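Local coordinates for K5 lyase (Enterobacteria phage k1-5, PDB 2X3H), which catalyses the eliminative cleavage of the K5 capsular polysaccharide, a heparosan-type glycosaminoglycan, probably as a tail spike of the phage, at residues 144-149 with 158-163; 204-209 with 213-218; 409-412 with 416-419. All blocks are in the same frame, centred on the assembly; numbering follows the deposited sequence.

How the contacts relate
All three contacts belong to a trimeric spike built on a parallel beta-helix, and they follow one another along the chain. Contacts 1 and 2 lie 13 Å apart between centres, with nearest atoms about 6 Å apart; both are largely buried and share the stacked strands that include 144-147 and 198-206. Contact 3 is about 47 and 39 Å from them, between centres, across the middle of the chain, only partly buried and beside the other subunits. The chemistry changes accordingly: contact 1 is mostly valine and aliphatic glutamine packing, contact 2 joins a tyrosine ring to a lysine ammonium, and contact 3 relies on hydrogen bonds to backbone and side-chain oxygens.

Contact 1: 144-149 with 158-163; sequences ITVESN and QQVSLA
Val146 and Val160 meet inside a parallel beta-helix, each on a strand of a different face: 144-147 is stacked between strands 119-123 and 168-178, whereas 160-163 is stacked between 131-134 and 186-188. The apolar part of the contact is the work of the two branches of Val146. CG2 turns to the CG2 methyl of Val160, 4.2 Å away, a methyl-to-methyl contact between the two stacks. CG1, anti to the backbone N (chi1 179°), is carried the other way, to 4.1 Å from CB of Gln159. The side chains of Val146 and Gln159 run alongside one another, pointing opposite ways: the glutamine CB lies beside the Val146 CG1 methyl, and the amide goes on to the first strand.

The polar part belongs to that amide. Gln159 has its CG beside its own backbone N, and beyond CG the chain is extended (chi2 -175°), which brings NE2 to the end of strand 144-147. The other amide atom, OE1, is hydrogen-bonded to Ser184 OG in the next coil, which fixes one end of the amide, while Phe175 and Val178 of strand 168-178 touch the same side chain. Gln159 thus ties the corner before strand 160-163 to the following coil as well as packing beside Val146. Just past the first strand, Ser148 O accepts a hydrogen bond from Asn177 ND2. Gln159 NE2 lies 3.3 Å from Val146 O and 3.5 Å from Ser148 CB.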
ATOM      1  N   ILE A 144     -29.494  11.477   4.412  1.00  7.28           N
ATOM      2  CA  ILE A 144     -30.704  11.709   3.629  1.00  7.93           C
ATOM      3  C   ILE A 144     -30.641  10.922   2.320  1.00  8.20           C
ATOM      4  O   ILE A 144     -29.563  10.527   1.874  1.00  7.42           O
ATOM      5  CB  ILE A 144     -30.882  13.238   3.374  1.00  8.35           C
ATOM      6  CG1 ILE A 144     -32.322  13.576   2.967  1.00  9.28           C
ATOM      7  CG2 ILE A 144     -29.864  13.752   2.344  1.00  8.55           C
ATOM      8  CD1 ILE A 144     -32.706  15.026   3.309  1.00 10.89           C
ATOM      9  N   THR A 145     -31.801  10.676   1.734  1.00  7.50           N
ATOM     10  CA  THR A 145     -31.891  10.029   0.435  1.00  8.52           C
ATOM     11  C   THR A 145     -32.362  11.055  -0.587  1.00  9.27           C
ATOM     12  O   THR A 145     -33.233  11.872  -0.289  1.00  9.44           O
ATOM     13  CB  THR A 145     -32.890   8.862   0.494  1.00 10.04           C
ATOM     14  OG1 THR A 145     -32.404   7.875   1.417  1.00 10.42           O
ATOM     15  CG2 THR A 145     -33.083   8.251  -0.891  1.00 10.18           C
ATOM     16  N   VAL A 146     -31.762  11.018  -1.774  1.00  8.49           N
ATOM     17  CA  VAL A 146     -32.171  11.854  -2.903  1.00  8.10           C
ATOM     18  C   VAL A 146     -32.620  10.942  -4.035  1.00  9.43           C
ATOM     19  O   VAL A 146     -31.831  10.166  -4.573  1.00  8.58           O
ATOM     20  CB  VAL A 146     -31.025  12.787  -3.349  1.00  7.33           C
ATOM     21  CG1 VAL A 146     -31.439  13.646  -4.553  1.00  6.95           C
ATOM     22  CG2 VAL A 146     -30.583  13.665  -2.179  1.00  7.87           C
ATOM     23  N   GLU A 147     -33.907  11.016  -4.362  1.00  9.53           N
ATOM     24  CA  GLU A 147     -34.504  10.142  -5.354  1.00 12.30           C
ATOM     25  C   GLU A 147     -34.804  10.889  -6.648  1.00 11.52           C
ATOM     26  O   GLU A 147     -35.381  11.975  -6.625  1.00 11.84           O
ATOM     27  CB  GLU A 147     -35.806   9.544  -4.805  1.00 13.61           C
ATOM     28  CG  GLU A 147     -36.479   8.607  -5.790  1.00 17.15           C
ATOM     29  CD  GLU A 147     -37.708   7.905  -5.238  1.00 20.10           C
ATOM     30  OE1 GLU A 147     -38.055   8.094  -4.046  1.00 21.01           O
ATOM     31  OE2 GLU A 147     -38.329   7.144  -6.020  1.00 22.63           O
ATOM     32  N   SER A 148     -34.428  10.296  -7.758  1.00 11.20           N
ATOM     33  CA  SER A 148     -34.732  10.888  -9.056  1.00 12.36           C
ATOM     34  C   SER A 148     -36.008  10.250  -9.631  1.00 12.27           C
ATOM     35  O   SER A 148     -36.418   9.175  -9.190  1.00 12.14           O
ATOM     36  CB  SER A 148     -33.511  10.725  -9.983  1.00 14.10           C
ATOM     37  OG  SER A 148     -33.730  11.265 -11.267  1.00 16.80           O
ATOM     38  N   ASN A 149     -36.629  10.931 -10.609  1.00 12.37           N
ATOM     39  CA  ASN A 149     -37.836  10.417 -11.267  1.00 12.13           C
ATOM     40  C   ASN A 149     -37.859  10.828 -12.735  1.00 11.61           C
ATOM     41  O   ASN A 149     -38.835  11.424 -13.212  1.00 12.65           O
ATOM     42  CB  ASN A 149     -39.095  10.930 -10.566  1.00 12.40           C
ATOM     43  CG  ASN A 149     -39.342  10.245  -9.246  1.00 11.92           C
ATOM     44  OD1 ASN A 149     -39.625   9.044  -9.198  1.00 12.96           O
ATOM     45  ND2 ASN A 149     -39.233  11.004  -8.156  1.00 12.20           N
ATOM     46  N   GLN A 158     -28.489  16.441 -13.182  1.00  8.04           N
ATOM     47  CA  GLN A 158     -27.692  16.129 -11.981  1.00  9.11           C
ATOM     48  C   GLN A 158     -28.641  16.049 -10.791  1.00  8.89           C
ATOM     49  O   GLN A 158     -29.574  16.856 -10.680  1.00  9.61           O
ATOM     50  CB  GLN A 158     -26.660  17.226 -11.641  1.00 10.91           C
ATOM     51  CG  GLN A 158     -25.927  17.955 -12.780  1.00 11.71           C
ATOM     52  CD  GLN A 158     -25.291  17.051 -13.815  1.00 12.31           C
ATOM     53  OE1 GLN A 158     -25.126  15.850 -13.615  1.00 12.26           O
ATOM     54  NE2 GLN A 158     -24.913  17.648 -14.942  1.00 13.82           N
ATOM     55  N   GLN A 159     -28.388  15.131  -9.865  1.00  7.41           N
ATOM     56  CA  GLN A 159     -29.205  15.072  -8.654  1.00  7.66           C
ATOM     57  C   GLN A 159     -28.832  16.171  -7.649  1.00  8.67           C
ATOM     58  O   GLN A 159     -29.683  16.972  -7.255  1.00  8.93           O
ATOM     59  CB  GLN A 159     -29.157  13.685  -7.998  1.00  8.20           C
ATOM     60  CG  GLN A 159     -29.700  12.551  -8.856  1.00  8.68           C
ATOM     61  CD  GLN A 159     -29.739  11.237  -8.094  1.00  9.24           C
ATOM     62  OE1 GLN A 159     -28.714  10.583  -7.910  1.00  7.67           O
ATOM     63  NE2 GLN A 159     -30.932  10.839  -7.653  1.00  9.99           N
ATOM     64  N   VAL A 160     -27.569  16.209  -7.231  1.00  7.30           N
ATOM     65  CA  VAL A 160     -27.077  17.281  -6.364  1.00  7.70           C
ATOM     66  C   VAL A 160     -25.844  17.915  -6.984  1.00  7.97           C
ATOM     67  O   VAL A 160     -24.870  17.220  -7.291  1.00  7.36           O
ATOM     68  CB  VAL A 160     -26.700  16.758  -4.958  1.00  7.93           C
ATOM     69  CG1 VAL A 160     -26.038  17.850  -4.133  1.00  7.63           C
ATOM     70  CG2 VAL A 160     -27.924  16.231  -4.235  1.00  8.87           C
ATOM     71  N   SER A 161     -25.896  19.233  -7.180  1.00  7.91           N
ATOM     72  CA  SER A 161     -24.781  20.002  -7.739  1.00  7.92           C
ATOM     73  C   SER A 161     -24.209  20.947  -6.691  1.00  8.65           C
ATOM     74  O   SER A 161     -24.948  21.700  -6.041  1.00  8.30           O
ATOM     75  CB  SER A 161     -25.241  20.839  -8.944  1.00  7.70           C
ATOM     76  OG  SER A 161     -25.780  20.034  -9.973  1.00  8.63           O
ATOM     77  N   LEU A 162     -22.892  20.896  -6.521  1.00  8.25           N
ATOM     78  CA  LEU A 162     -22.160  21.950  -5.831  1.00  8.93           C
ATOM     79  C   LEU A 162     -21.524  22.800  -6.922  1.00  9.78           C
ATOM     80  O   LEU A 162     -20.451  22.472  -7.446  1.00  9.14           O
ATOM     81  CB  LEU A 162     -21.098  21.368  -4.892  1.00  8.83           C
ATOM     82  CG  LEU A 162     -21.627  20.394  -3.833  1.00  9.30           C
ATOM     83  CD1 LEU A 162     -20.499  19.845  -2.959  1.00  9.15           C
ATOM     84  CD2 LEU A 162     -22.733  21.039  -2.974  1.00  9.00           C
ATOM     85  N   ALA A 163     -22.230  23.864  -7.299  1.00  9.08           N
ATOM     86  CA  ALA A 163     -21.784  24.761  -8.353  1.00  9.73           C
ATOM     87  C   ALA A 163     -20.839  25.754  -7.697  1.00 10.19           C
ATOM     88  O   ALA A 163     -21.236  26.849  -7.294  1.00 11.26           O
ATOM     89  CB  ALA A 163     -22.974  25.470  -8.992  1.00 10.00           C
TER

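Contact 2: 204-209 with 213-218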
ATOM      1  N   GLY A 204     -25.012   4.921  -4.411  1.00  5.98           N
ATOM      2  CA  GLY A 204     -25.696   5.271  -5.662  1.00  6.79           C
ATOM      3  C   GLY A 204     -26.169   4.002  -6.338  1.00  8.34           C
ATOM      4  O   GLY A 204     -25.418   3.027  -6.410  1.00  7.84           O
ATOM      5  N   SER A 205     -27.414   4.004  -6.816  1.00  8.78           N
ATOM      6  CA  SER A 205     -27.964   2.868  -7.543  1.00 10.09           C
ATOM      7  C   SER A 205     -28.534   3.315  -8.891  1.00  9.70           C
ATOM      8  O   SER A 205     -29.568   3.985  -8.941  1.00 10.29           O
ATOM      9  CB  SER A 205     -29.054   2.189  -6.719  1.00 12.92           C
ATOM     10  OG  SER A 205     -29.554   1.044  -7.395  1.00 17.04           O
ATOM     11  N   TYR A 206     -27.843   2.953  -9.960  1.00  8.87           N
ATOM     12  CA  TYR A 206     -28.210   3.369 -11.307  1.00  8.84           C
ATOM     13  C   TYR A 206     -29.001   2.257 -11.996  1.00 10.20           C
ATOM     14  O   TYR A 206     -28.803   1.078 -11.705  1.00 11.06           O
ATOM     15  CB  TYR A 206     -26.935   3.683 -12.095  1.00  8.84           C
ATOM     16  CG  TYR A 206     -27.135   4.340 -13.445  1.00  8.05           C
ATOM     17  CD1 TYR A 206     -27.163   3.577 -14.611  1.00  8.05           C
ATOM     18  CD2 TYR A 206     -27.253   5.724 -13.561  1.00  7.73           C
ATOM     19  CE1 TYR A 206     -27.334   4.161 -15.857  1.00  8.51           C
ATOM     20  CE2 TYR A 206     -27.425   6.323 -14.795  1.00  7.40           C
ATOM     21  CZ  TYR A 206     -27.457   5.535 -15.946  1.00  8.38           C
ATOM     22  OH  TYR A 206     -27.617   6.123 -17.189  1.00 10.46           O
ATOM     23  N   SER A 207     -29.907   2.636 -12.900  1.00 10.79           N
ATOM     24  CA  SER A 207     -30.544   1.644 -13.777  1.00 11.87           C
ATOM     25  C   SER A 207     -30.606   2.148 -15.216  1.00 11.54           C
ATOM     26  O   SER A 207     -30.550   3.358 -15.464  1.00 11.64           O
ATOM     27  CB  SER A 207     -31.927   1.212 -13.266  1.00 13.16           C
ATOM     28  OG  SER A 207     -32.882   2.247 -13.420  1.00 14.32           O
ATOM     29  N   GLY A 208     -30.684   1.212 -16.162  1.00 10.89           N
ATOM     30  CA  GLY A 208     -30.622   1.553 -17.577  1.00 11.03           C
ATOM     31  C   GLY A 208     -29.194   1.696 -18.085  1.00 11.06           C
ATOM     32  O   GLY A 208     -28.905   2.528 -18.944  1.00 12.07           O
ATOM     33  N   TYR A 209     -28.302   0.867 -17.556  1.00 10.96           N
ATOM     34  CA  TYR A 209     -26.921   0.843 -18.010  1.00 10.27           C
ATOM     35  C   TYR A 209     -26.841   0.685 -19.529  1.00 10.53           C
ATOM     36  O   TYR A 209     -27.581  -0.101 -20.127  1.00 11.33           O
ATOM     37  CB  TYR A 209     -26.174  -0.329 -17.355  1.00 10.38           C
ATOM     38  CG  TYR A 209     -24.750  -0.468 -17.834  1.00 10.17           C
ATOM     39  CD1 TYR A 209     -24.449  -1.143 -19.016  1.00 10.72           C
ATOM     40  CD2 TYR A 209     -23.703   0.076 -17.104  1.00  9.95           C
ATOM     41  CE1 TYR A 209     -23.134  -1.253 -19.469  1.00 10.19           C
ATOM     42  CE2 TYR A 209     -22.388  -0.030 -17.537  1.00  8.99           C
ATOM     43  CZ  TYR A 209     -22.110  -0.694 -18.711  1.00 10.83           C
ATOM     44  OH  TYR A 209     -20.802  -0.787 -19.122  1.00 10.92           O
ATOM     45  N   LYS A 213     -22.533   5.386 -21.859  1.00 10.27           N
ATOM     46  CA  LYS A 213     -23.509   6.407 -21.487  1.00  9.99           C
ATOM     47  C   LYS A 213     -22.877   7.389 -20.491  1.00 10.02           C
ATOM     48  O   LYS A 213     -22.168   6.972 -19.570  1.00  8.24           O
ATOM     49  CB  LYS A 213     -24.800   5.794 -20.927  1.00 12.02           C
ATOM     50  CG  LYS A 213     -25.962   6.777 -20.985  1.00 14.85           C
ATOM     51  CD  LYS A 213     -27.169   6.375 -20.154  1.00 16.94           C
ATOM     52  CE  LYS A 213     -27.762   5.060 -20.555  1.00 18.26           C
ATOM     53  NZ  LYS A 213     -29.135   4.916 -19.958  1.00 18.31           N
ATOM     54  N   ALA A 214     -23.126   8.682 -20.693  1.00  9.05           N
ATOM     55  CA  ALA A 214     -22.472   9.761 -19.940  1.00  9.17           C
ATOM     56  C   ALA A 214     -23.094  10.003 -18.571  1.00  9.26           C
ATOM     57  O   ALA A 214     -23.798  11.003 -18.354  1.00  9.04           O
ATOM     58  CB  ALA A 214     -22.484  11.062 -20.760  1.00  9.51           C
ATOM     59  N   ALA A 215     -22.850   9.077 -17.649  1.00  8.25           N
ATOM     60  CA  ALA A 215     -23.336   9.213 -16.287  1.00  7.80           C
ATOM     61  C   ALA A 215     -22.325   8.602 -15.323  1.00  7.54           C
ATOM     62  O   ALA A 215     -21.551   7.727 -15.691  1.00  7.93           O
ATOM     63  CB  ALA A 215     -24.705   8.545 -16.117  1.00  7.68           C
ATOM     64  N   GLY A 216     -22.351   9.085 -14.090  1.00  6.73           N
ATOM     65  CA  GLY A 216     -21.562   8.523 -13.012  1.00  6.32           C
ATOM     66  C   GLY A 216     -22.178   8.861 -11.676  1.00  6.38           C
ATOM     67  O   GLY A 216     -23.194   9.564 -11.600  1.00  5.90           O
ATOM     68  N   CYS A 217     -21.552   8.381 -10.611  1.00  5.63           N
ATOM     69  CA  CYS A 217     -22.066   8.601  -9.271  1.00  6.24           C
ATOM     70  C   CYS A 217     -21.535   9.913  -8.716  1.00  5.59           C
ATOM     71  O   CYS A 217     -22.264  10.892  -8.640  1.00  7.85           O
ATOM     72  CB  CYS A 217     -21.715   7.424  -8.361  1.00  6.41           C
ATOM     73  SG  CYS A 217     -22.485   7.532  -6.738  1.00  8.30           S
ATOM     74  N   VAL A 218     -20.256   9.951  -8.356  1.00  5.29           N
ATOM     75  CA  VAL A 218     -19.660  11.174  -7.816  1.00  5.27           C
ATOM     76  C   VAL A 218     -18.690  11.723  -8.841  1.00  6.07           C
ATOM     77  O   VAL A 218     -17.858  10.980  -9.345  1.00  5.81           O
ATOM     78  CB  VAL A 218     -18.839  10.878  -6.540  1.00  5.16           C
ATOM     79  CG1 VAL A 218     -18.073  12.134  -6.035  1.00  5.88           C
ATOM     80  CG2 VAL A 218     -19.721  10.313  -5.434  1.00  5.86           C
TER
HETATM   81  O   HOH W   1     -30.957   5.139 -17.468  1.00 14.26           O
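Gly204 and Cys217, whose CA atoms are 6.1 Å apart, mark the close end of two segments running nearly antiparallel, with end-to-end directions 164° apart. Here Cys217 SG rests 4.1 Å from Gly204 CA, where the glycine has no side chain to intervene. Farther along, the Tyr206 ring lies between the segments: its CE2 is 3.8 Å from Ala215 CB, an oblique approach. Lys213 crosses the phenol end, with CD at the ring edge near its plane, only 3.0 Å from Tyr206 OH, a tight fit. A bend at chi3 (-60°) steers the ammonium past the phenol oxygen to Gly208 O. Lys213 NZ donates to Gly208 O over 2.6 Å, with a C=O...N angle of 151°, and it makes a weak bond to Tyr206 OH at 3.4 Å. It also hydrogen-bonds Asp153 O and, weakly, water 1, which lies 2.7 Å from Ser207 O. The stronger partner of the tyrosine hydroxyl is Gly180 O, while its ring meets that of Tyr236. Ala214, centre of an inverse gamma turn, leads into strand 215-216. This is a corner loop of a parallel beta-helix, carrying the chain from strand 198-206 toward the next stacked face.

Contact 3: 409-412 with 416-419; sequences ATID and NSNV
Thr410 meets Asn418 through both its side chain and its backbone. Its OG1 sits between the backbone N and the carbonyl carbon (chi1 65°), where it accepts a hydrogen bond from the Asn418 amide: the bond from ND2 to OG1 is 2.8 Å long, fairly straight at 161°, and nearly in the amide plane. The same hydroxyl is also bonded to Gly407 O, and the amide has further partners in Ser382 OG through ND2 and Asn385 N through OD1, so its rotation is set at both ends. The carbonyl of Thr410 takes Asn418 N at 3.0 Å with an almost linear N-H...O angle of 170°, although the donor stands above the carbonyl plane. Water 2 lies 2.8 Å from both Thr410 O and Asn416 O.

Ile411 sets its CG2 methyl against the oxygen end of the Asn418 carbonyl, CG2 to Asn418 O 3.4 Å, and its CA-H group points at the same oxygen, with CA 3.6 Å away. Its backbone is hydrogen-bonded to the second subunit, whose Ser442 packs against the side chain.

Asp412 closes the series. Its backbone N makes a weak, bent bond of 3.0 Å to Ser417 OG, and its OD1 touches CA and CB of Ser417 while bonding to Thr414 OG1. Ser417 OG in turn donates to Asn418 O over 2.8 Å and accepts a hydrogen bond from Gly413 N.

Both segments lie in the loop between strands 405-406 and 419-422, at the C-terminal end of the parallel beta-helix; residues 409-410 finish a 3-10 turn. One backbone bond and the Thr410, Ser417 and Asn418 side chains join its two arms. The chemistry implies a loop held by two clear hydrogen bonds and a weak one, where it adjoins both other subunits.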
ATOM      1  N   ALA A 409       7.975  -5.187 -28.727  1.00  7.48           N
ATOM      2  CA  ALA A 409       9.051  -4.488 -29.438  1.00  7.19           C
ATOM      3  C   ALA A 409       9.429  -3.171 -28.764  1.00  7.17           C
ATOM      4  O   ALA A 409      10.511  -2.618 -29.036  1.00  8.64           O
ATOM      5  CB  ALA A 409       8.672  -4.263 -30.903  1.00  8.40           C
ATOM      6  N   THR A 410       8.554  -2.672 -27.883  1.00  6.12           N
ATOM      7  CA  THR A 410       8.841  -1.430 -27.143  1.00  6.18           C
ATOM      8  C   THR A 410       9.846  -1.654 -26.016  1.00  5.62           C
ATOM      9  O   THR A 410      10.322  -0.685 -25.403  1.00  5.30           O
ATOM     10  CB  THR A 410       7.585  -0.788 -26.523  1.00  6.85           C
ATOM     11  OG1 THR A 410       7.032  -1.636 -25.507  1.00  6.64           O
ATOM     12  CG2 THR A 410       6.534  -0.514 -27.591  1.00  8.16           C
ATOM     13  N   ILE A 411      10.125  -2.920 -25.723  1.00  5.19           N
ATOM     14  CA  ILE A 411      11.201  -3.257 -24.780  1.00  5.71           C
ATOM     15  C   ILE A 411      12.452  -3.379 -25.627  1.00  5.55           C
ATOM     16  O   ILE A 411      12.737  -4.442 -26.186  1.00  6.43           O
ATOM     17  CB  ILE A 411      10.931  -4.573 -24.009  1.00  5.74           C
ATOM     18  CG1 ILE A 411       9.577  -4.515 -23.280  1.00  6.28           C
ATOM     19  CG2 ILE A 411      12.072  -4.860 -23.035  1.00  5.38           C
ATOM     20  CD1 ILE A 411       9.158  -5.860 -22.652  1.00  6.44           C
ATOM     21  N   ASP A 412      13.164  -2.268 -25.776  1.00  5.47           N
ATOM     22  CA  ASP A 412      14.262  -2.205 -26.738  1.00  6.26           C
ATOM     23  C   ASP A 412      15.621  -1.890 -26.123  1.00  6.96           C
ATOM     24  O   ASP A 412      16.611  -1.742 -26.845  1.00  7.42           O
ATOM     25  CB  ASP A 412      13.930  -1.234 -27.886  1.00  7.12           C
ATOM     26  CG  ASP A 412      13.819   0.214 -27.432  1.00  8.86           C
ATOM     27  OD1 ASP A 412      14.115   0.511 -26.246  1.00  6.73           O
ATOM     28  OD2 ASP A 412      13.448   1.080 -28.278  1.00 10.54           O
ATOM     29  N   ASN A 416      14.441   4.820 -23.895  1.00  6.36           N
ATOM     30  CA  ASN A 416      12.980   4.870 -24.037  1.00  6.61           C
ATOM     31  C   ASN A 416      12.291   3.524 -23.750  1.00  5.61           C
ATOM     32  O   ASN A 416      11.065   3.418 -23.822  1.00  5.28           O
ATOM     33  CB  ASN A 416      12.593   5.345 -25.443  1.00  8.44           C
ATOM     34  CG  ASN A 416      12.947   6.789 -25.684  1.00 10.93           C
ATOM     35  OD1 ASN A 416      13.470   7.135 -26.746  1.00 16.01           O
ATOM     36  ND2 ASN A 416      12.702   7.630 -24.705  1.00  9.49           N
ATOM     37  N   SER A 417      13.084   2.510 -23.435  1.00  5.16           N
ATOM     38  CA  SER A 417      12.561   1.156 -23.251  1.00  4.34           C
ATOM     39  C   SER A 417      11.441   1.048 -22.208  1.00  4.26           C
ATOM     40  O   SER A 417      11.510   1.660 -21.144  1.00  4.80           O
ATOM     41  CB  SER A 417      13.696   0.211 -22.846  1.00  5.92           C
ATOM     42  OG  SER A 417      13.297  -1.141 -22.999  1.00  5.11           O
ATOM     43  N   ASN A 418      10.439   0.220 -22.507  1.00  3.10           N
ATOM     44  CA  ASN A 418       9.564  -0.298 -21.454  1.00  2.90           C
ATOM     45  C   ASN A 418      10.277  -1.503 -20.824  1.00  3.80           C
ATOM     46  O   ASN A 418      11.211  -2.043 -21.419  1.00  4.11           O
ATOM     47  CB  ASN A 418       8.184  -0.683 -22.022  1.00  3.67           C
ATOM     48  CG  ASN A 418       7.384   0.523 -22.493  1.00  4.86           C
ATOM     49  OD1 ASN A 418       7.357   1.556 -21.819  1.00  5.28           O
ATOM     50  ND2 ASN A 418       6.722   0.399 -23.652  1.00  5.24           N
ATOM     51  N   VAL A 419       9.850  -1.928 -19.637  1.00  2.96           N
ATOM     52  CA  VAL A 419      10.545  -2.991 -18.909  1.00  3.02           C
ATOM     53  C   VAL A 419       9.508  -3.826 -18.166  1.00  3.64           C
ATOM     54  O   VAL A 419       8.553  -3.282 -17.603  1.00  3.63           O
ATOM     55  CB  VAL A 419      11.546  -2.408 -17.887  1.00  3.55           C
ATOM     56  CG1 VAL A 419      12.138  -3.522 -16.994  1.00  4.91           C
ATOM     57  CG2 VAL A 419      12.643  -1.606 -18.602  1.00  3.89           C
TER
HETATM   58  O   HOH W   2      10.030   2.022 -26.047  1.00 11.02           O